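Local coordinates for AB hydrolase-1 domain-containing protein (Thermoplasma acidophilum DSM 1728, PDB 3BDI), which belongs to the ABHD14 family of the alpha/beta hydrolase superfamily and is probably a serine hydrolase of unknown substrate, at residues 15-20 / 61-66; 141-146 / 170-175. All blocks are in the same frame, centred on the assembly; numbering follows the deposited sequence.

Interaction 1 of 2, residues 15-20 / 61-66; sequences RVFQRK and APDYPG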
# COMPACT_ATOMS: atom_id res chain seq x y z
N ARG A 15 16.92 -7.18 -7.37
CA ARG A 15 16.21 -6.99 -8.62
C ARG A 15 14.69 -7.06 -8.45
O ARG A 15 14.12 -8.14 -8.29
CB ARG A 15 16.70 -8.00 -9.66
CG ARG A 15 16.19 -7.82 -11.08
CD ARG A 15 16.69 -8.90 -11.94
NE ARG A 15 16.35 -8.79 -13.35
CZ ARG A 15 15.39 -9.49 -13.95
NH1 ARG A 15 14.59 -10.30 -13.31
NH2 ARG A 15 15.22 -9.32 -15.27
N VAL A 16 14.04 -5.91 -8.48
CA VAL A 16 12.64 -5.74 -8.16
C VAL A 16 11.85 -5.54 -9.44
O VAL A 16 12.18 -4.67 -10.24
CB VAL A 16 12.47 -4.52 -7.23
CG1 VAL A 16 11.01 -4.20 -6.98
CG2 VAL A 16 13.19 -4.80 -5.93
N PHE A 17 10.80 -6.33 -9.63
CA PHE A 17 9.83 -6.08 -10.68
C PHE A 17 8.87 -4.99 -10.23
O PHE A 17 8.39 -5.00 -9.11
CB PHE A 17 9.02 -7.34 -10.98
CG PHE A 17 7.93 -7.14 -12.01
CD1 PHE A 17 8.27 -6.94 -13.33
CD2 PHE A 17 6.57 -7.16 -11.67
CE1 PHE A 17 7.31 -6.72 -14.27
CE2 PHE A 17 5.59 -6.97 -12.61
CZ PHE A 17 5.97 -6.77 -13.94
N GLN A 18 8.59 -4.05 -11.13
CA GLN A 18 7.54 -3.07 -10.86
C GLN A 18 6.73 -2.72 -12.06
O GLN A 18 7.17 -2.85 -13.21
CB GLN A 18 8.12 -1.77 -10.25
CG GLN A 18 8.94 -0.92 -11.22
CD GLN A 18 9.42 0.40 -10.60
OE1 GLN A 18 9.21 0.65 -9.42
NE2 GLN A 18 10.14 1.22 -11.37
N ARG A 19 5.54 -2.24 -11.79
CA ARG A 19 4.61 -1.67 -12.77
C ARG A 19 4.35 -0.23 -12.40
O ARG A 19 4.17 0.08 -11.23
CB ARG A 19 3.30 -2.44 -12.74
CG ARG A 19 3.50 -3.96 -12.73
CD ARG A 19 2.19 -4.69 -12.70
NE ARG A 19 1.53 -4.70 -14.01
CZ ARG A 19 0.21 -4.82 -14.17
NH1 ARG A 19 -0.59 -4.78 -13.12
NH2 ARG A 19 -0.29 -4.88 -15.40
N LYS A 20 4.37 0.67 -13.40
CA LYS A 20 4.17 2.08 -13.07
C LYS A 20 3.45 2.80 -14.18
O LYS A 20 3.56 2.41 -15.31
CB LYS A 20 5.49 2.78 -12.76
CG LYS A 20 6.39 2.92 -13.95
CD LYS A 20 7.75 3.48 -13.56
CE LYS A 20 8.61 3.78 -14.78
NZ LYS A 20 10.05 4.10 -14.45
N ALA A 61 3.94 0.21 -8.43
CA ALA A 61 3.57 -1.01 -7.71
C ALA A 61 4.64 -2.09 -7.93
O ALA A 61 4.75 -2.61 -9.04
CB ALA A 61 2.23 -1.54 -8.22
N PRO A 62 5.45 -2.40 -6.92
CA PRO A 62 6.44 -3.48 -7.03
C PRO A 62 5.93 -4.82 -6.54
O PRO A 62 4.99 -4.89 -5.74
CB PRO A 62 7.55 -3.01 -6.11
CG PRO A 62 6.83 -2.29 -5.02
CD PRO A 62 5.55 -1.70 -5.62
N ASP A 63 6.60 -5.89 -6.98
CA ASP A 63 6.52 -7.19 -6.30
C ASP A 63 7.53 -7.13 -5.15
O ASP A 63 8.69 -6.74 -5.36
CB ASP A 63 6.82 -8.34 -7.21
CG ASP A 63 5.74 -8.57 -8.26
OD1 ASP A 63 4.67 -7.95 -8.19
OD2 ASP A 63 5.99 -9.40 -9.17
N TYR A 64 7.07 -7.42 -3.94
CA TYR A 64 7.94 -7.38 -2.76
C TYR A 64 9.06 -8.40 -2.98
O TYR A 64 8.80 -9.48 -3.47
CB TYR A 64 7.15 -7.67 -1.47
CG TYR A 64 7.97 -7.25 -0.24
CD1 TYR A 64 8.06 -5.92 0.13
CD2 TYR A 64 8.80 -8.15 0.37
CE1 TYR A 64 8.90 -5.51 1.10
CE2 TYR A 64 9.67 -7.74 1.37
CZ TYR A 64 9.68 -6.44 1.75
OH TYR A 64 10.54 -5.97 2.69
N PRO A 65 10.31 -8.08 -2.58
CA PRO A 65 11.37 -9.10 -2.67
C PRO A 65 10.96 -10.46 -2.11
O PRO A 65 10.45 -10.53 -1.01
CB PRO A 65 12.53 -8.45 -1.89
CG PRO A 65 12.32 -6.97 -2.15
CD PRO A 65 10.84 -6.77 -2.10
N GLY A 66 11.20 -11.51 -2.88
CA GLY A 66 10.78 -12.83 -2.49
C GLY A 66 9.42 -13.24 -2.96
O GLY A 66 9.05 -14.42 -2.79
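Phe17 to Arg19 run antiparallel to Ala61 to Asp63, and Arg19 and Ala61 form a hydrogen-bonded pair, with Arg19 N to Ala61 O at 2.9 Å. The return bond, Ala61 N to Arg19 O, measures 2.8 Å. Farther along, Asp63 N reaches back to Phe17 O at 2.9 Å. Between these bonds Gln18 and Pro62 make a non-hydrogen-bonded pair, their CA atoms 4.0 Å apart. On their face of the sheet Val16 runs alongside Pro62, and its CG1, set anti to the backbone N (chi1 174°), meets Pro62 CB at 3.8 Å. Beyond the pair, Phe17 and Asp63 lie side by side, ring and carboxylate planes 50° apart, and Asp63 OD2 approaches Phe17 CD2 obliquely at 3.4 Å. That buried carboxylate is hydrogen-bonded by two residues beyond the two segments, OD1 by Ser40 OG and OD2 by Arg69 N. With an alanine here the carboxylate is gone, and Ser40 OG and Arg69 N would probably be left without their acceptor. Arg19 turns its guanidinium away to salt bridges with Glu6 and Asp44. Strand 14-21 lies between edge strand 5-11 and strand 57-62, antiparallel to both, as the second strand does in the alpha/beta hydrolase fold.

Interaction 2 of 2, residues 141-146 / 170-175; sequences GDMKKI and ASIISG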
# COMPACT_ATOMS: atom_id res chain seq x y z
N GLY A 141 0.69 1.38 20.10
CA GLY A 141 1.19 2.53 20.83
C GLY A 141 1.90 3.49 19.89
O GLY A 141 1.90 4.70 20.11
N ASP A 142 2.46 2.97 18.80
CA ASP A 142 3.13 3.85 17.85
C ASP A 142 2.14 4.39 16.82
O ASP A 142 2.23 5.54 16.35
CB ASP A 142 4.24 3.06 17.15
CG ASP A 142 5.15 2.34 18.14
OD1 ASP A 142 6.09 3.00 18.63
OD2 ASP A 142 4.91 1.14 18.44
N MSE A 143 1.18 3.55 16.44
CA MSE A 143 0.12 3.93 15.54
C MSE A 143 -0.65 5.10 16.09
O MSE A 143 -1.11 5.91 15.32
CB MSE A 143 -0.83 2.77 15.26
CG MSE A 143 -0.22 1.74 14.32
SE MSE A 143 -1.26 0.11 14.11
CE MSE A 143 -2.97 0.61 14.56
N LYS A 144 -0.80 5.20 17.42
CA LYS A 144 -1.51 6.33 17.97
C LYS A 144 -0.90 7.67 17.57
O LYS A 144 -1.64 8.68 17.54
CB LYS A 144 -1.74 6.23 19.50
CG LYS A 144 -0.57 6.51 20.38
CD LYS A 144 -0.97 6.40 21.88
CE LYS A 144 0.21 6.67 22.78
NZ LYS A 144 -0.15 6.86 24.22
N LYS A 145 0.38 7.66 17.20
CA LYS A 145 1.14 8.84 16.81
C LYS A 145 0.98 9.28 15.35
O LYS A 145 1.31 10.42 15.01
CB LYS A 145 2.61 8.63 17.14
N ILE A 146 0.47 8.40 14.50
CA ILE A 146 0.36 8.73 13.07
C ILE A 146 -0.46 9.99 12.82
O ILE A 146 -1.62 10.10 13.22
CB ILE A 146 -0.22 7.53 12.25
CG1 ILE A 146 0.78 6.37 12.28
CG2 ILE A 146 -0.51 7.89 10.82
CD1 ILE A 146 0.17 5.00 11.80
N ALA A 170 -9.23 2.15 13.81
CA ALA A 170 -9.85 3.41 13.43
C ALA A 170 -9.85 4.39 14.61
O ALA A 170 -9.73 5.60 14.44
CB ALA A 170 -11.26 3.18 12.95
N SER A 171 -9.97 3.83 15.79
CA SER A 171 -9.88 4.66 17.00
C SER A 171 -8.47 5.12 17.32
O SER A 171 -8.22 6.25 17.75
CB SER A 171 -10.38 3.84 18.17
OG SER A 171 -11.69 3.38 17.96
N ILE A 172 -7.51 4.22 17.16
CA ILE A 172 -6.12 4.52 17.41
C ILE A 172 -5.59 5.61 16.47
O ILE A 172 -4.85 6.51 16.90
CB ILE A 172 -5.25 3.23 17.32
CG1 ILE A 172 -5.65 2.26 18.44
CG2 ILE A 172 -3.77 3.54 17.38
CD1 ILE A 172 -5.12 0.83 18.26
N ILE A 173 -5.87 5.51 15.17
CA ILE A 173 -5.32 6.48 14.22
C ILE A 173 -6.30 7.63 14.08
O ILE A 173 -7.35 7.52 13.49
CB ILE A 173 -5.01 5.81 12.84
CG1 ILE A 173 -4.05 4.66 13.04
CG2 ILE A 173 -4.44 6.83 11.90
CD1 ILE A 173 -3.80 3.80 11.76
N SER A 174 -5.98 8.79 14.69
CA SER A 174 -6.91 9.93 14.69
C SER A 174 -7.21 10.45 13.32
O SER A 174 -6.30 10.58 12.53
CB SER A 174 -6.35 11.09 15.49
OG SER A 174 -5.94 10.61 16.74
N GLY A 175 -8.48 10.72 13.02
CA GLY A 175 -8.86 11.24 11.69
C GLY A 175 -8.98 10.18 10.61
O GLY A 175 -9.47 10.49 9.46
O HOH W 1 -3.12 9.15 15.24
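Met143, a selenomethionine on helix 140-143, meets the end of helix 163-172, the helix of the beta-alpha-beta crossover between parallel neighbours 150-155 and 177-181. Its CB rests 3.7 Å from Ile172 CG2, and the two side chains cross at a slant. With CG anti to the carbonyl carbon (chi1 -74°) and a bend at chi3, the Met143 chain brings its CE to 4.1 Å from Ile172 CG2, with Ile173 CD1 a little farther, while Ile115 of helix 109-120 also packs against it. From Met143 the chain passes through a type I turn, closed by the hydrogen bond of Ile146 N to Met143 O, on the way to strand 150-155. At Lys144 the backbone itself is touched: Ile172 CG2, anti to its own backbone N, comes within 3.4 Å of Lys144 N, and Lys144 CA directs its hydrogen at Ile172 O almost straight, 171° at the hydrogen. The lysine's extended chain then leads away from the other segment. Ile146 turns inward again, and its CD1 meets Ile173 CD1 at 4.1 Å; Thr118 and Leu119 pack on Ile146, and Thr150 of strand 150-155 on Ile173. No direct hydrogen bond joins the segments; instead, one water bridges them, donating to Lys144 O at 2.8 Å and Ile146 O at 2.7 Å and accepting from Ser174 N at 2.9 Å.

From the N terminus, the chain makes strands 5-11 and 14-21, then strand 28-33 and helix 48-53 before strand 57-62 returns beside strand 14-21; interaction 1 closes that loop of 40 residues. Only after passing helix 83-96, strand 102-107, helix 109-120 and strand 125-131 does it reach helix 140-143, where interaction 2 opens; strand 150-155 and most of helix 163-172 lie in the 23 residues before it closes. The two contacts are therefore in series, neither nested nor crossed. They lie on opposite sides of the chain's centre, their own centres 29 Å apart: interaction 1 joins sheet strands, interaction 2 ties Met143 and its turn to the last turn of helix 163-172 and the loop beyond.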